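Local coordinates for glycosyl hydrolase, family 38 (PDB 5KBP), which probably acts as a metal-binding alpha-mannosidase that hydrolyses alpha-mannosidic bonds in mannose-containing carbohydrates, at residues S99-S102 / N103-M107; V313-Q316 / L317-I320; N374-D377 / V378-L382; N667-K670 / D671-L674. One frame throughout, in Å; residues are numbered along the deposited sequence.

Interaction 1 (S99-S102 / N103-M107); sequences SSES and NVRNM
Glu101 and Arg105 meet because both side chains start with CG anti to the carbonyl carbon and then bend at the next bond, chi2 being -65° in the glutamate and -48° in the arginine. The pair is an i to i+4 salt bridge in the opening turns of helix 100-117, in the N-terminal domain of the family 38 glycoside hydrolase. Arg105 offers the NE side of its guanidinium, and both NE and NH1 reach a single oxygen, Glu101 OE1, at 3.0 and 3.2 Å. That oxygen lies close to the guanidinium plane, yet the two flat groups are turned 73° against each other: NE meets OE1 almost straight on, while NH1 comes from above the carboxylate plane. Outside partners fix both ends. Arg846 makes a second salt bridge to OE1, Tyr693 and Thr832 bond to OE2, and Glu322 pairs with Arg105 NH2; two arginines on OE1 and two hydroxyl partners on OE2 would probably favour the charged carboxylate despite its burial. The backbone closes the same turn, with Arg105 N 2.7 Å from Glu101 O. Ser99 is the N-cap: its OG accepts from Ser102 N at 3.1 Å and is also hydrogen-bonded to Glu318 of helix 304-332, while Gln314 holds Ser102 OG. One residue past Arg105, Asn106 N bonds to Ser102 O at 3.0 Å, and the Asn106 amide grips the backbone at Ile91. Asn103 doubles back on the cap residue: Ser99 O takes its backbone N at 3.2 Å and, through a short but strongly bent and therefore weak bond, its ND2 at 2.8 Å.

Interaction 2 (V313-Q316 / L317-I320); sequences VQRQ and LENI
The guanidinium of Arg315 is met at its edge by the Glu318 carboxylate and obliquely by the Asn319 amide, the first plane turned 47° and the second 79° from its own. Both contacts converge on one nitrogen. NH2 forms a salt bridge to Glu318 OE1 at 2.7 Å, with the oxygen near the guanidinium plane but the N-H pointing poorly at it, and a weak hydrogen bond to Asn319 OD1 at 3.2 Å. The same amide oxygen lies 3.1 Å from Arg315 CD, so the asparagine runs alongside the arginine's aliphatic part. Bends of the arginine chain at chi2 (-66°) and again at chi3 bring NH2 back over the following turn; its NE is bonded to Gln800. The other carboxylate oxygen, Glu318 OE2, packs against Gln314 CB at 3.6 Å and is hydrogen-bonded to Ser99 at the start of a different helix. All this happens on one face of helix 304-332, in the alpha-mannosidase middle domain, where the helix widens into a pi-type turn at 317-320, though i to i+4 bonds persist. Within it Glu318 N still reaches Gln314 O nearly straight at 2.8 Å. There too, Asn319 N approaches Arg315 O from above its carbonyl plane at 3.0 Å, and Ile320 N lies 3.2 Å from that same Arg315 O. On the buried flank Val313 and Leu317 make a loose apolar contact and lean on helices 362-393 and 337-348. Gln316, which leads toward helix 362-393, brushes Ile320 CG2 with NE2 at 3.9 Å and gives a weak hydrogen bond to Gly379 O.

Interaction 3 (N374-D377 / V378-L382); sequences NAND and VGHFL. With SO4 (sulfate ion), chain F.
His380 reaches back one turn over Asn376, and most of its side-chain atoms find a neighbour there. CB and CG pass Asn376 O without bonding. ND1 then meets that oxygen at 2.8 Å, with Asn376 O only 3° out of the imidazole plane; since a carbonyl can only accept, ND1 is the donor here. The backbone N of His380 donates to the same Asn376 O at 2.9 Å, and the two donors come from opposite faces of the carbonyl plane, so one carbonyl holds both the helix turn and the rotation of the ring. Next, CE1 faces the amide end of Asn376, equally 3.3 Å from OD1 and ND2, the amide and ring planes standing 77° apart. Asn376 gets there with CG anti to its own N, chi1 -174°. CE1 also lies 3.3 Å from O3 of a sulfate ion, probably from the crystallisation liquor, and at the tip NE2 lies 3.6 Å from the same sulfate O3. Asn376 ND2 gives the ion weak hydrogen bonds, 3.2 Å to O1, and Lys312 binds it too. Val378 N and Gly379 N bond to Asn374 O and Ala375 O in ordinary helical fashion. This part of helix 362-393 lies against helix 304-332 through Val313 and Gln316, against helix 337-348 through Ala343 and Phe340, and touches Pro24, Glu26 and Glu34 of the second subunit.

Interaction 4 (N667-K670 / D671-L674); sequences NQIK and DHRL
A short loop that carries the chain from one antiparallel sheet of the C-terminal beta domain to another, from the end of strand 659-667 to the start of strand 672-679, wraps round the ring of His672. Ile669 covers one face of the imidazole in a CH-pi contact: its CG2 stands 3.5 Å from the ring centroid and only 9° off the normal, hence almost exactly over the centre. Ile669 CB follows along the same side chain, 3.5 Å from His672 NE2. At the ring edge, beside NE2, lies the amide of Asn667, its plane turned 30° from the ring, close to coplanar. The ring lies against the preceding residues because CG sits between the backbone N and carbonyl carbon of the histidine, chi1 73°. Its ND1 is hydrogen-bonded to Asp564 of strand 555-566, which restrains the ring. Asp671 turns the chain with positive phi and psi in the left-handed region; its carboxylate bonds to the backbone N of Ala616 and its own N to Gln769, while Gln771 bonds to Ile669 O. Around the loop, Ile669 packs on Phe644 of strand 641-653, while His672 borders Cys753 of strand 745-753.

Overall arrangement
Along the chain the four contacts follow in series, each closing before the next opens. Interactions 1, 2 and 3 form a connected group on helices 100-117, 304-332 and 362-393, with interaction 2 in the middle: its centre is 12 Å from that of interaction 1 and 10 Å from that of interaction 3. Ser99 and Gln314 link the first pair, Gln316 and Gly379 the second, whereas interactions 1 and 3 stay about 10 Å apart at their nearest atoms. The N-terminal domain is thus joined to the helical middle domain by direct polar contacts. Interaction 4 lies 30 to 32 Å from the others, centre to centre, between the beta sheets of the C-terminal region.

Interaction 1 (S99-S102 / N103-M107)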
ATOM      1  N   SER A  99     -18.953  -6.096   7.877  1.00 51.40           N
ATOM      2  CA  SER A  99     -20.197  -5.518   8.362  1.00 51.25           C
ATOM      3  C   SER A  99     -21.391  -6.036   7.567  1.00 45.29           C
ATOM      4  O   SER A  99     -21.253  -6.628   6.491  1.00 51.38           O
ATOM      5  CB  SER A  99     -20.147  -3.990   8.290  1.00 56.67           C
ATOM      6  OG  SER A  99     -20.069  -3.544   6.947  1.00 54.62           O
ATOM      7  N   SER A 100     -22.582  -5.806   8.123  1.00 40.83           N
ATOM      8  CA  SER A 100     -23.813  -6.220   7.459  1.00 47.36           C
ATOM      9  C   SER A 100     -23.953  -5.550   6.098  1.00 45.31           C
ATOM     10  O   SER A 100     -24.284  -6.204   5.102  1.00 48.96           O
ATOM     11  CB  SER A 100     -25.017  -5.894   8.346  1.00 41.20           C
ATOM     12  OG  SER A 100     -24.950  -6.591   9.576  1.00 47.32           O
ATOM     13  N   GLU A 101     -23.702  -4.241   6.039  1.00 45.54           N
ATOM     14  CA  GLU A 101     -23.804  -3.526   4.772  1.00 41.33           C
ATOM     15  C   GLU A 101     -22.730  -3.973   3.790  1.00 44.94           C
ATOM     16  O   GLU A 101     -22.988  -4.063   2.585  1.00 50.79           O
ATOM     17  CB  GLU A 101     -23.721  -2.019   5.009  1.00 42.13           C
ATOM     18  CG  GLU A 101     -25.004  -1.414   5.544  1.00 50.89           C
ATOM     19  CD  GLU A 101     -26.144  -1.512   4.550  1.00 50.69           C
ATOM     20  OE1 GLU A 101     -25.892  -1.361   3.335  1.00 42.90           O
ATOM     21  OE2 GLU A 101     -27.292  -1.744   4.982  1.00 50.61           O
ATOM     22  N   SER A 102     -21.520  -4.257   4.282  1.00 47.97           N
ATOM     23  CA  SER A 102     -20.446  -4.694   3.393  1.00 49.12           C
ATOM     24  C   SER A 102     -20.821  -5.975   2.657  1.00 40.49           C
ATOM     25  O   SER A 102     -20.443  -6.165   1.494  1.00 42.25           O
ATOM     26  CB  SER A 102     -19.154  -4.892   4.182  1.00 43.94           C
ATOM     27  OG  SER A 102     -18.665  -3.655   4.667  1.00 40.97           O
ATOM     28  N   ASN A 103     -21.565  -6.865   3.317  1.00 39.97           N
ATOM     29  CA  ASN A 103     -22.073  -8.050   2.634  1.00 45.80           C
ATOM     30  C   ASN A 103     -23.049  -7.670   1.530  1.00 47.32           C
ATOM     31  O   ASN A 103     -23.065  -8.296   0.464  1.00 42.12           O
ATOM     32  CB  ASN A 103     -22.739  -8.987   3.640  1.00 46.55           C
ATOM     33  CG  ASN A 103     -21.732  -9.725   4.498  1.00 55.37           C
ATOM     34  OD1 ASN A 103     -21.047 -10.632   4.023  1.00 59.80           O
ATOM     35  ND2 ASN A 103     -21.643  -9.351   5.768  1.00 48.77           N
ATOM     36  N   VAL A 104     -23.872  -6.647   1.767  1.00 50.06           N
ATOM     37  CA  VAL A 104     -24.833  -6.210   0.759  1.00 40.81           C
ATOM     38  C   VAL A 104     -24.131  -5.464  -0.370  1.00 39.88           C
ATOM     39  O   VAL A 104     -24.446  -5.664  -1.549  1.00 42.05           O
ATOM     40  CB  VAL A 104     -25.933  -5.355   1.417  1.00 48.43           C
ATOM     41  CG1 VAL A 104     -26.685  -4.545   0.373  1.00 46.95           C
ATOM     42  CG2 VAL A 104     -26.895  -6.242   2.200  1.00 49.10           C
ATOM     43  N   ARG A 105     -23.165  -4.602  -0.035  1.00 45.03           N
ATOM     44  CA  ARG A 105     -22.426  -3.893  -1.076  1.00 45.08           C
ATOM     45  C   ARG A 105     -21.661  -4.857  -1.970  1.00 45.09           C
ATOM     46  O   ARG A 105     -21.448  -4.569  -3.153  1.00 49.38           O
ATOM     47  CB  ARG A 105     -21.461  -2.881  -0.456  1.00 37.24           C
ATOM     48  CG  ARG A 105     -22.094  -1.941   0.554  1.00 39.68           C
ATOM     49  CD  ARG A 105     -23.377  -1.319   0.027  1.00 37.50           C
ATOM     50  NE  ARG A 105     -24.080  -0.567   1.061  1.00 41.51           N
ATOM     51  CZ  ARG A 105     -23.875   0.720   1.319  1.00 46.84           C
ATOM     52  NH1 ARG A 105     -24.560   1.325   2.280  1.00 39.58           N
ATOM     53  NH2 ARG A 105     -22.984   1.405   0.615  1.00 47.43           N
ATOM     54  N   ASN A 106     -21.237  -5.999  -1.425  1.00 45.47           N
ATOM     55  CA  ASN A 106     -20.587  -7.014  -2.244  1.00 36.22           C
ATOM     56  C   ASN A 106     -21.541  -7.553  -3.302  1.00 41.10           C
ATOM     57  O   ASN A 106     -21.138  -7.802  -4.444  1.00 44.96           O
ATOM     58  CB  ASN A 106     -20.069  -8.148  -1.357  1.00 37.85           C
ATOM     59  CG  ASN A 106     -19.228  -9.149  -2.122  1.00 37.34           C
ATOM     60  OD1 ASN A 106     -18.473  -8.785  -3.023  1.00 36.53           O
ATOM     61  ND2 ASN A 106     -19.357 -10.423  -1.769  1.00 42.69           N
ATOM     62  N   MET A 107     -22.812  -7.735  -2.940  1.00 44.09           N
ATOM     63  CA  MET A 107     -23.800  -8.208  -3.904  1.00 41.81           C
ATOM     64  C   MET A 107     -24.272  -7.081  -4.813  1.00 41.43           C
ATOM     65  O   MET A 107     -24.515  -7.300  -6.004  1.00 46.81           O
ATOM     66  CB  MET A 107     -24.989  -8.836  -3.174  1.00 37.05           C
ATOM     67  CG  MET A 107     -24.605  -9.707  -1.985  1.00 47.04           C
ATOM     68  SD  MET A 107     -26.027 -10.445  -1.151  1.00 51.45           S
ATOM     69  CE  MET A 107     -26.384 -11.790  -2.268  1.00 53.36           C
TER

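Interaction 2 (V313-Q316 / L317-I320)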
ATOM      1  N   VAL A 313     -13.261   2.012   8.915  1.00 36.54           N
ATOM      2  CA  VAL A 313     -13.549   2.426   7.543  1.00 44.33           C
ATOM      3  C   VAL A 313     -15.008   2.158   7.195  1.00 46.77           C
ATOM      4  O   VAL A 313     -15.644   2.941   6.478  1.00 49.46           O
ATOM      5  CB  VAL A 313     -12.590   1.721   6.566  1.00 41.75           C
ATOM      6  CG1 VAL A 313     -12.920   2.088   5.125  1.00 39.65           C
ATOM      7  CG2 VAL A 313     -11.148   2.079   6.888  1.00 39.10           C
ATOM      8  N   GLN A 314     -15.566   1.055   7.699  1.00 46.80           N
ATOM      9  CA  GLN A 314     -16.958   0.726   7.402  1.00 43.07           C
ATOM     10  C   GLN A 314     -17.908   1.750   8.012  1.00 48.37           C
ATOM     11  O   GLN A 314     -18.843   2.214   7.349  1.00 46.17           O
ATOM     12  CB  GLN A 314     -17.281  -0.682   7.901  1.00 43.59           C
ATOM     13  CG  GLN A 314     -16.711  -1.791   7.029  1.00 40.41           C
ATOM     14  CD  GLN A 314     -16.833  -3.156   7.674  1.00 42.21           C
ATOM     15  OE1 GLN A 314     -16.971  -4.169   6.989  1.00 40.32           O
ATOM     16  NE2 GLN A 314     -16.777  -3.190   9.000  1.00 42.17           N
ATOM     17  N   ARG A 315     -17.685   2.118   9.276  1.00 51.12           N
ATOM     18  CA  ARG A 315     -18.494   3.167   9.891  1.00 48.31           C
ATOM     19  C   ARG A 315     -18.316   4.497   9.169  1.00 35.84           C
ATOM     20  O   ARG A 315     -19.270   5.272   9.040  1.00 39.26           O
ATOM     21  CB  ARG A 315     -18.132   3.312  11.368  1.00 52.47           C
ATOM     22  CG  ARG A 315     -18.356   2.054  12.188  1.00 74.02           C
ATOM     23  CD  ARG A 315     -19.828   1.700  12.264  1.00 82.53           C
ATOM     24  NE  ARG A 315     -20.039   0.257  12.310  1.00 89.55           N
ATOM     25  CZ  ARG A 315     -20.239  -0.503  11.238  1.00 85.81           C
ATOM     26  NH1 ARG A 315     -20.420  -1.810  11.370  1.00 88.42           N
ATOM     27  NH2 ARG A 315     -20.258   0.045  10.029  1.00 81.13           N
ATOM     28  N   GLN A 316     -17.102   4.770   8.686  1.00 35.59           N
ATOM     29  CA  GLN A 316     -16.841   6.018   7.978  1.00 36.24           C
ATOM     30  C   GLN A 316     -17.656   6.120   6.695  1.00 38.93           C
ATOM     31  O   GLN A 316     -18.077   7.218   6.313  1.00 43.85           O
ATOM     32  CB  GLN A 316     -15.346   6.139   7.672  1.00 40.13           C
ATOM     33  CG  GLN A 316     -14.956   7.392   6.909  1.00 44.75           C
ATOM     34  CD  GLN A 316     -15.133   8.650   7.732  1.00 46.10           C
ATOM     35  OE1 GLN A 316     -14.841   8.668   8.927  1.00 47.26           O
ATOM     36  NE2 GLN A 316     -15.619   9.710   7.097  1.00 47.10           N
ATOM     37  N   LEU A 317     -17.896   4.996   6.024  1.00 43.84           N
ATOM     38  CA  LEU A 317     -18.653   4.994   4.779  1.00 46.32           C
ATOM     39  C   LEU A 317     -20.152   4.831   5.016  1.00 47.34           C
ATOM     40  O   LEU A 317     -20.953   5.620   4.504  1.00 43.75           O
ATOM     41  CB  LEU A 317     -18.142   3.884   3.855  1.00 43.55           C
ATOM     42  CG  LEU A 317     -16.728   4.040   3.291  1.00 36.82           C
ATOM     43  CD1 LEU A 317     -16.329   2.817   2.476  1.00 45.07           C
ATOM     44  CD2 LEU A 317     -16.632   5.300   2.448  1.00 34.36           C
ATOM     45  N   GLU A 318     -20.544   3.819   5.793  1.00 46.02           N
ATOM     46  CA  GLU A 318     -21.963   3.508   5.946  1.00 44.75           C
ATOM     47  C   GLU A 318     -22.680   4.546   6.800  1.00 44.82           C
ATOM     48  O   GLU A 318     -23.816   4.929   6.496  1.00 48.60           O
ATOM     49  CB  GLU A 318     -22.132   2.119   6.561  1.00 39.33           C
ATOM     50  CG  GLU A 318     -21.370   1.015   5.855  1.00 48.62           C
ATOM     51  CD  GLU A 318     -21.208  -0.218   6.721  1.00 50.52           C
ATOM     52  OE1 GLU A 318     -21.798  -0.251   7.821  1.00 50.79           O
ATOM     53  OE2 GLU A 318     -20.487  -1.149   6.306  1.00 51.30           O
ATOM     54  N   ASN A 319     -22.038   5.012   7.870  1.00 44.08           N
ATOM     55  CA  ASN A 319     -22.713   5.787   8.900  1.00 50.66           C
ATOM     56  C   ASN A 319     -22.246   7.234   8.983  1.00 48.20           C
ATOM     57  O   ASN A 319     -22.765   7.986   9.815  1.00 43.70           O
ATOM     58  CB  ASN A 319     -22.529   5.103  10.258  1.00 50.81           C
ATOM     59  CG  ASN A 319     -22.882   3.628  10.217  1.00 54.89           C
ATOM     60  OD1 ASN A 319     -22.009   2.767  10.308  1.00 59.98           O
ATOM     61  ND2 ASN A 319     -24.168   3.332  10.072  1.00 52.13           N
ATOM     62  N   ILE A 320     -21.293   7.648   8.150  1.00 48.18           N
ATOM     63  CA  ILE A 320     -20.826   9.031   8.160  1.00 41.69           C
ATOM     64  C   ILE A 320     -20.960   9.630   6.765  1.00 47.03           C
ATOM     65  O   ILE A 320     -21.795  10.511   6.533  1.00 46.77           O
ATOM     66  CB  ILE A 320     -19.371   9.135   8.654  1.00 40.60           C
ATOM     67  CG1 ILE A 320     -19.195   8.416   9.994  1.00 44.68           C
ATOM     68  CG2 ILE A 320     -18.965  10.594   8.784  1.00 40.27           C
ATOM     69  CD1 ILE A 320     -19.983   9.030  11.124  1.00 51.08           C
TER

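Interaction 3 (N374-D377 / V378-L382)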
ATOM      1  N   ASN A 374      -6.365   4.267   2.127  1.00 34.58           N
ATOM      2  CA  ASN A 374      -6.905   4.936   0.947  1.00 41.43           C
ATOM      3  C   ASN A 374      -8.426   5.012   1.000  1.00 44.05           C
ATOM      4  O   ASN A 374      -9.014   6.066   0.730  1.00 38.64           O
ATOM      5  CB  ASN A 374      -6.439   4.216  -0.319  1.00 39.96           C
ATOM      6  CG  ASN A 374      -4.962   4.423  -0.595  1.00 46.06           C
ATOM      7  OD1 ASN A 374      -4.372   5.413  -0.161  1.00 47.47           O
ATOM      8  ND2 ASN A 374      -4.359   3.491  -1.324  1.00 49.38           N
ATOM      9  N   ALA A 375      -9.082   3.901   1.340  1.00 46.45           N
ATOM     10  CA  ALA A 375     -10.535   3.914   1.464  1.00 38.20           C
ATOM     11  C   ALA A 375     -10.983   4.867   2.564  1.00 42.23           C
ATOM     12  O   ALA A 375     -11.973   5.591   2.404  1.00 46.24           O
ATOM     13  CB  ALA A 375     -11.054   2.502   1.735  1.00 36.38           C
ATOM     14  N   ASN A 376     -10.255   4.891   3.683  1.00 42.40           N
ATOM     15  CA  ASN A 376     -10.628   5.762   4.795  1.00 46.30           C
ATOM     16  C   ASN A 376     -10.496   7.232   4.417  1.00 42.48           C
ATOM     17  O   ASN A 376     -11.334   8.056   4.798  1.00 38.93           O
ATOM     18  CB  ASN A 376      -9.774   5.438   6.022  1.00 42.52           C
ATOM     19  CG  ASN A 376     -10.214   6.198   7.259  1.00 44.87           C
ATOM     20  OD1 ASN A 376     -11.355   6.073   7.704  1.00 44.01           O
ATOM     21  ND2 ASN A 376      -9.303   6.976   7.832  1.00 41.28           N
ATOM     22  N   ASP A 377      -9.451   7.579   3.659  1.00 40.37           N
ATOM     23  CA  ASP A 377      -9.254   8.971   3.272  1.00 42.53           C
ATOM     24  C   ASP A 377     -10.303   9.433   2.268  1.00 50.38           C
ATOM     25  O   ASP A 377     -10.666  10.616   2.257  1.00 60.00           O
ATOM     26  CB  ASP A 377      -7.851   9.166   2.702  1.00 44.91           C
ATOM     27  CG  ASP A 377      -6.768   8.956   3.742  1.00 53.31           C
ATOM     28  OD1 ASP A 377      -7.058   9.120   4.945  1.00 58.89           O
ATOM     29  OD2 ASP A 377      -5.627   8.626   3.357  1.00 56.63           O
ATOM     30  N   VAL A 378     -10.794   8.529   1.419  1.00 45.52           N
ATOM     31  CA  VAL A 378     -11.880   8.888   0.512  1.00 45.70           C
ATOM     32  C   VAL A 378     -13.167   9.116   1.293  1.00 44.57           C
ATOM     33  O   VAL A 378     -13.920  10.057   1.015  1.00 43.92           O
ATOM     34  CB  VAL A 378     -12.056   7.810  -0.573  1.00 43.88           C
ATOM     35  CG1 VAL A 378     -13.266   8.123  -1.435  1.00 40.60           C
ATOM     36  CG2 VAL A 378     -10.810   7.716  -1.434  1.00 44.46           C
ATOM     37  N   GLY A 379     -13.437   8.265   2.287  1.00 39.42           N
ATOM     38  CA  GLY A 379     -14.596   8.477   3.135  1.00 41.59           C
ATOM     39  C   GLY A 379     -14.526   9.770   3.922  1.00 46.46           C
ATOM     40  O   GLY A 379     -15.552  10.415   4.156  1.00 53.71           O
ATOM     41  N   HIS A 380     -13.321  10.167   4.340  1.00 42.74           N
ATOM     42  CA  HIS A 380     -13.162  11.445   5.025  1.00 41.27           C
ATOM     43  C   HIS A 380     -13.387  12.615   4.075  1.00 44.82           C
ATOM     44  O   HIS A 380     -14.057  13.591   4.432  1.00 42.14           O
ATOM     45  CB  HIS A 380     -11.776  11.534   5.664  1.00 42.63           C
ATOM     46  CG  HIS A 380     -11.689  10.899   7.017  1.00 52.26           C
ATOM     47  ND1 HIS A 380     -11.567   9.538   7.197  1.00 59.08           N
ATOM     48  CD2 HIS A 380     -11.705  11.442   8.257  1.00 58.00           C
ATOM     49  CE1 HIS A 380     -11.512   9.269   8.490  1.00 59.21           C
ATOM     50  NE2 HIS A 380     -11.593  10.407   9.154  1.00 61.23           N
ATOM     51  N   PHE A 381     -12.834  12.536   2.863  1.00 41.34           N
ATOM     52  CA  PHE A 381     -13.028  13.603   1.885  1.00 41.83           C
ATOM     53  C   PHE A 381     -14.505  13.785   1.561  1.00 50.25           C
ATOM     54  O   PHE A 381     -15.022  14.908   1.569  1.00 57.93           O
ATOM     55  CB  PHE A 381     -12.232  13.300   0.613  1.00 44.61           C
ATOM     56  CG  PHE A 381     -12.503  14.254  -0.520  1.00 45.33           C
ATOM     57  CD1 PHE A 381     -13.509  13.994  -1.443  1.00 45.59           C
ATOM     58  CD2 PHE A 381     -11.750  15.406  -0.669  1.00 37.00           C
ATOM     59  CE1 PHE A 381     -13.759  14.871  -2.483  1.00 44.69           C
ATOM     60  CE2 PHE A 381     -11.994  16.284  -1.709  1.00 50.66           C
ATOM     61  CZ  PHE A 381     -13.001  16.015  -2.617  1.00 38.01           C
ATOM     62  N   LEU A 382     -15.200  12.685   1.266  1.00 46.41           N
ATOM     63  CA  LEU A 382     -16.610  12.774   0.900  1.00 50.69           C
ATOM     64  C   LEU A 382     -17.463  13.271   2.060  1.00 52.44           C
ATOM     65  O   LEU A 382     -18.447  13.987   1.840  1.00 45.26           O
ATOM     66  CB  LEU A 382     -17.107  11.413   0.410  1.00 41.57           C
ATOM     67  CG  LEU A 382     -16.459  10.918  -0.884  1.00 41.07           C
ATOM     68  CD1 LEU A 382     -16.956   9.526  -1.249  1.00 34.51           C
ATOM     69  CD2 LEU A 382     -16.718  11.902  -2.017  1.00 36.82           C
TER
HETATM   70  S   SO4 F 904      -8.830   8.429  11.349  0.78 89.73           S
HETATM   71  O1  SO4 F 904      -8.302   8.982  10.106  0.78 88.27           O
HETATM   72  O2  SO4 F 904      -9.057   9.507  12.306  0.78 88.88           O
HETATM   73  O3  SO4 F 904     -10.093   7.750  11.079  0.78 95.75           O
HETATM   74  O4  SO4 F 904      -7.874   7.476  11.905  0.78 84.30           O

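Interaction 4 (N667-K670 / D671-L674)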
ATOM      1  N   ASN A 667       2.387  -3.788  23.179  1.00 49.96           N
ATOM      2  CA  ASN A 667       2.576  -5.233  23.084  1.00 40.34           C
ATOM      3  C   ASN A 667       3.982  -5.538  22.585  1.00 42.92           C
ATOM      4  O   ASN A 667       4.275  -5.422  21.393  1.00 38.75           O
ATOM      5  CB  ASN A 667       1.522  -5.842  22.168  1.00 35.11           C
ATOM      6  CG  ASN A 667       1.600  -7.352  22.119  1.00 43.66           C
ATOM      7  OD1 ASN A 667       1.620  -7.951  21.044  1.00 44.42           O
ATOM      8  ND2 ASN A 667       1.658  -7.976  23.286  1.00 47.75           N
ATOM      9  N   GLN A 668       4.864  -5.922  23.507  1.00 44.78           N
ATOM     10  CA  GLN A 668       6.185  -6.439  23.174  1.00 46.76           C
ATOM     11  C   GLN A 668       6.296  -7.921  23.520  1.00 50.36           C
ATOM     12  O   GLN A 668       7.391  -8.433  23.762  1.00 47.15           O
ATOM     13  CB  GLN A 668       7.273  -5.632  23.879  1.00 37.35           C
ATOM     14  CG  GLN A 668       7.311  -4.168  23.472  1.00 44.50           C
ATOM     15  CD  GLN A 668       7.569  -3.981  21.987  1.00 56.76           C
ATOM     16  OE1 GLN A 668       8.309  -4.748  21.372  1.00 66.71           O
ATOM     17  NE2 GLN A 668       6.953  -2.958  21.403  1.00 56.93           N
ATOM     18  N   ILE A 669       5.161  -8.613  23.544  1.00 50.41           N
ATOM     19  CA  ILE A 669       5.076 -10.015  23.926  1.00 48.61           C
ATOM     20  C   ILE A 669       4.618 -10.814  22.715  1.00 43.98           C
ATOM     21  O   ILE A 669       3.784 -10.346  21.931  1.00 52.61           O
ATOM     22  CB  ILE A 669       4.112 -10.212  25.116  1.00 46.13           C
ATOM     23  CG1 ILE A 669       4.575  -9.386  26.319  1.00 47.75           C
ATOM     24  CG2 ILE A 669       3.995 -11.679  25.492  1.00 35.51           C
ATOM     25  CD1 ILE A 669       5.971  -9.728  26.798  1.00 47.98           C
ATOM     26  N   LYS A 670       5.167 -12.015  22.560  1.00 36.99           N
ATOM     27  CA  LYS A 670       4.851 -12.884  21.438  1.00 40.17           C
ATOM     28  C   LYS A 670       4.190 -14.168  21.926  1.00 37.68           C
ATOM     29  O   LYS A 670       4.316 -14.555  23.091  1.00 47.20           O
ATOM     30  CB  LYS A 670       6.111 -13.225  20.633  1.00 41.50           C
ATOM     31  CG  LYS A 670       6.816 -12.013  20.052  1.00 44.48           C
ATOM     32  CD  LYS A 670       8.121 -12.404  19.377  1.00 43.28           C
ATOM     33  CE  LYS A 670       8.862 -11.184  18.849  1.00 49.80           C
ATOM     34  NZ  LYS A 670      10.180 -11.539  18.247  1.00 58.68           N
ATOM     35  N   ASP A 671       3.472 -14.817  21.007  1.00 38.64           N
ATOM     36  CA  ASP A 671       2.890 -16.143  21.233  1.00 44.43           C
ATOM     37  C   ASP A 671       1.946 -16.154  22.435  1.00 49.37           C
ATOM     38  O   ASP A 671       2.059 -16.986  23.336  1.00 45.83           O
ATOM     39  CB  ASP A 671       3.989 -17.197  21.396  1.00 48.31           C
ATOM     40  CG  ASP A 671       4.898 -17.284  20.185  1.00 59.86           C
ATOM     41  OD1 ASP A 671       4.383 -17.273  19.048  1.00 62.54           O
ATOM     42  OD2 ASP A 671       6.131 -17.362  20.374  1.00 66.61           O
ATOM     43  N   HIS A 672       0.993 -15.223  22.441  1.00 51.74           N
ATOM     44  CA  HIS A 672       0.070 -15.114  23.562  1.00 53.70           C
ATOM     45  C   HIS A 672      -1.244 -14.508  23.089  1.00 47.16           C
ATOM     46  O   HIS A 672      -1.360 -14.006  21.969  1.00 42.87           O
ATOM     47  CB  HIS A 672       0.664 -14.274  24.696  1.00 49.96           C
ATOM     48  CG  HIS A 672       0.718 -12.810  24.394  1.00 51.13           C
ATOM     49  ND1 HIS A 672       0.177 -11.856  25.230  1.00 50.66           N
ATOM     50  CD2 HIS A 672       1.245 -12.136  23.345  1.00 48.69           C
ATOM     51  CE1 HIS A 672       0.369 -10.658  24.708  1.00 44.70           C
ATOM     52  NE2 HIS A 672       1.014 -10.800  23.565  1.00 46.82           N
ATOM     53  N   ARG A 673      -2.240 -14.561  23.973  1.00 41.76           N
ATOM     54  CA  ARG A 673      -3.556 -13.989  23.724  1.00 40.88           C
ATOM     55  C   ARG A 673      -4.027 -13.282  24.985  1.00 48.71           C
ATOM     56  O   ARG A 673      -4.008 -13.871  26.070  1.00 49.87           O
ATOM     57  CB  ARG A 673      -4.567 -15.068  23.316  1.00 39.09           C
ATOM     58  CG  ARG A 673      -5.976 -14.539  23.082  1.00 45.20           C
ATOM     59  CD  ARG A 673      -7.002 -15.657  23.109  1.00 42.96           C
ATOM     60  NE  ARG A 673      -7.014 -16.338  24.399  1.00 54.50           N
ATOM     61  CZ  ARG A 673      -7.795 -17.372  24.695  1.00 58.10           C
ATOM     62  NH1 ARG A 673      -7.735 -17.926  25.898  1.00 53.76           N
ATOM     63  NH2 ARG A 673      -8.634 -17.853  23.788  1.00 51.63           N
ATOM     64  N   LEU A 674      -4.443 -12.026  24.841  1.00 47.91           N
ATOM     65  CA  LEU A 674      -4.927 -11.218  25.954  1.00 44.32           C
ATOM     66  C   LEU A 674      -6.421 -10.977  25.795  1.00 45.12           C
ATOM     67  O   LEU A 674      -6.877 -10.555  24.727  1.00 38.74           O
ATOM     68  CB  LEU A 674      -4.186  -9.883  26.025  1.00 39.79           C
ATOM     69  CG  LEU A 674      -4.639  -8.933  27.135  1.00 47.22           C
ATOM     70  CD1 LEU A 674      -4.246  -9.471  28.505  1.00 43.27           C
ATOM     71  CD2 LEU A 674      -4.074  -7.540  26.911  1.00 45.19           C
TER